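Local coordinates for protein D-glyceraldehyde dehydrogenase (NADP(+)) (Thermoplasma acidophilum, PDB 5J77) that oxidises D-glyceraldehyde to glycerate with NADP(+) as the electron acceptor in the non-phosphorylated Entner-Doudoroff pathway, at residues L171-D176 / F200-G205. The protein carries 2 engineered substitutions. Numbering follows the deposited sequence.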
loop_
_atom_site.group_PDB
_atom_site.type_symbol
_atom_site.label_atom_id
_atom_site.label_comp_id
_atom_site.label_asym_id
_atom_site.label_seq_id
_atom_site.Cartn_x
_atom_site.Cartn_y
_atom_site.Cartn_z
ATOM N N LEU A 171 21.802 -22.549 0.445
ATOM C CA LEU A 171 22.148 -22.226 -0.950
ATOM C C LEU A 171 22.866 -23.355 -1.700
ATOM O O LEU A 171 23.856 -23.867 -1.193
ATOM C CB LEU A 171 23.012 -20.967 -1.005
ATOM C CG LEU A 171 23.677 -20.606 -2.355
ATOM C CD1 LEU A 171 22.683 -20.195 -3.395
ATOM C CD2 LEU A 171 24.628 -19.445 -2.170
ATOM N N LYS A 172 22.343 -23.759 -2.872
ATOM C CA LYS A 172 23.000 -24.719 -3.756
ATOM C C LYS A 172 23.116 -24.053 -5.107
ATOM O O LYS A 172 22.109 -23.844 -5.764
ATOM C CB LYS A 172 22.216 -25.998 -3.928
ATOM C CG LYS A 172 22.938 -27.009 -4.841
ATOM C CD LYS A 172 21.975 -28.015 -5.405
ATOM C CE LYS A 172 22.638 -29.032 -6.337
ATOM N NZ LYS A 172 23.222 -28.365 -7.506
ATOM N N PRO A 173 24.323 -23.694 -5.516
ATOM C CA PRO A 173 24.501 -23.100 -6.832
ATOM C C PRO A 173 24.615 -24.147 -7.900
ATOM O O PRO A 173 24.653 -25.329 -7.618
ATOM C CB PRO A 173 25.823 -22.374 -6.680
ATOM C CG PRO A 173 26.608 -23.320 -5.883
ATOM C CD PRO A 173 25.622 -23.870 -4.856
ATOM N N SER A 174 24.635 -23.683 -9.136
ATOM C CA SER A 174 24.981 -24.524 -10.260
ATOM C C SER A 174 26.386 -25.119 -10.091
ATOM O O SER A 174 27.370 -24.421 -9.760
ATOM C CB SER A 174 24.977 -23.680 -11.545
ATOM O OG SER A 174 25.530 -24.379 -12.610
ATOM N N SER A 175 26.491 -26.393 -10.404
ATOM C CA SER A 175 27.808 -27.044 -10.498
ATOM C C SER A 175 28.764 -26.539 -11.579
ATOM O O SER A 175 29.949 -26.846 -11.513
ATOM C CB SER A 175 27.652 -28.569 -10.643
ATOM O OG SER A 175 26.919 -29.013 -9.502
ATOM N N ASP A 176 28.281 -25.787 -12.561
ATOM C CA ASP A 176 29.137 -25.098 -13.524
ATOM C C ASP A 176 29.776 -23.844 -12.931
ATOM O O ASP A 176 30.729 -23.353 -13.501
ATOM C CB ASP A 176 28.313 -24.682 -14.745
ATOM C CG ASP A 176 27.973 -25.848 -15.598
ATOM O OD1 ASP A 176 28.805 -26.306 -16.401
ATOM O OD2 ASP A 176 26.865 -26.336 -15.420
ATOM N N PHE A 200 25.870 -23.595 2.659
ATOM C CA PHE A 200 26.348 -23.630 1.284
ATOM C C PHE A 200 26.668 -25.031 0.917
ATOM O O PHE A 200 27.509 -25.660 1.546
ATOM C CB PHE A 200 27.534 -22.733 1.103
ATOM C CG PHE A 200 28.119 -22.756 -0.293
ATOM C CD1 PHE A 200 27.422 -22.254 -1.347
ATOM C CD2 PHE A 200 29.384 -23.291 -0.533
ATOM C CE1 PHE A 200 27.967 -22.234 -2.613
ATOM C CE2 PHE A 200 29.906 -23.300 -1.807
ATOM C CZ PHE A 200 29.186 -22.750 -2.845
ATOM N N ILE A 201 25.942 -25.543 -0.051
ATOM C CA ILE A 201 25.989 -26.938 -0.439
ATOM C C ILE A 201 26.247 -26.967 -1.965
ATOM O O ILE A 201 25.561 -26.279 -2.703
ATOM C CB ILE A 201 24.605 -27.612 -0.181
ATOM C CG1 ILE A 201 24.263 -27.720 1.316
ATOM C CG2 ILE A 201 24.544 -28.991 -0.836
ATOM C CD1 ILE A 201 25.066 -28.791 2.008
ATOM N N THR A 202 27.179 -27.781 -2.433
ATOM C CA THR A 202 27.313 -28.027 -3.823
ATOM C C THR A 202 27.189 -29.528 -3.972
ATOM O O THR A 202 27.491 -30.285 -3.045
ATOM C CB THR A 202 28.665 -27.525 -4.377
ATOM O OG1 THR A 202 29.771 -28.079 -3.640
ATOM C CG2 THR A 202 28.729 -25.973 -4.327
ATOM N N GLY A 203 26.785 -29.971 -5.153
ATOM C CA GLY A 203 26.758 -31.412 -5.474
ATOM C C GLY A 203 25.936 -31.663 -6.734
ATOM O O GLY A 203 25.456 -30.754 -7.305
ATOM N N ARG A 204 25.835 -32.917 -7.147
ATOM C CA ARG A 204 25.171 -33.326 -8.363
ATOM C C ARG A 204 23.636 -33.328 -8.153
ATOM O O ARG A 204 23.088 -33.919 -7.195
ATOM C CB ARG A 204 25.677 -34.731 -8.769
ATOM C CG ARG A 204 27.157 -34.830 -9.110
ATOM N N GLY A 205 22.949 -32.630 -9.045
ATOM C CA GLY A 205 21.521 -32.729 -9.215
ATOM C C GLY A 205 20.956 -34.117 -9.077
ATOM O O GLY A 205 19.950 -34.299 -8.414
HETATM O O HOH W 1 26.379 -27.518 -7.193
#
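L171 and F200 pair as a parallel beta bridge, closed by a nearly straight hydrogen bond of 2.9 Å from I201 N to L171 O (167° at the hydrogen). Both side chains turn to the same face of the sheet. With CG of F200 anti to its backbone N, chi1 178° carries the phenyl group out to P173, whose side chain it crosses at about a right angle; CE1 lies 3.6 Å from P173 CD, approached obliquely, while CD1 touches L171 CD2 at 4.0 Å. A181 and E182 of helix 178-190, which links the two strands in a beta-alpha-beta crossover, also touch the phenyl ring. Were F200 replaced by an alanine, the loss of the phenyl group is likely to open a gap beside P173 CD and L171 CD2, with the proline ring less firmly placed. The paired strand ends belong to the Rossmann-like cofactor domain of aldehyde dehydrogenases, where K172 to D176, R204 and G205 are inferred, by similarity, to bind NADP(+). The CG of P173 also meets the methyl CG2 of T202 at 3.7 Å, whereas T202 OG1 is hydrogen-bonded to the backbone O of E35. K172 runs extended past I201 O, then bends at its last torsion (chi4 -62°), bringing NZ to a weak 3.3 Å bond with G203 O. One water ties together K172 NZ, P173 O, S175 OG and G203 N, bridging the two loops beyond the strand pairing.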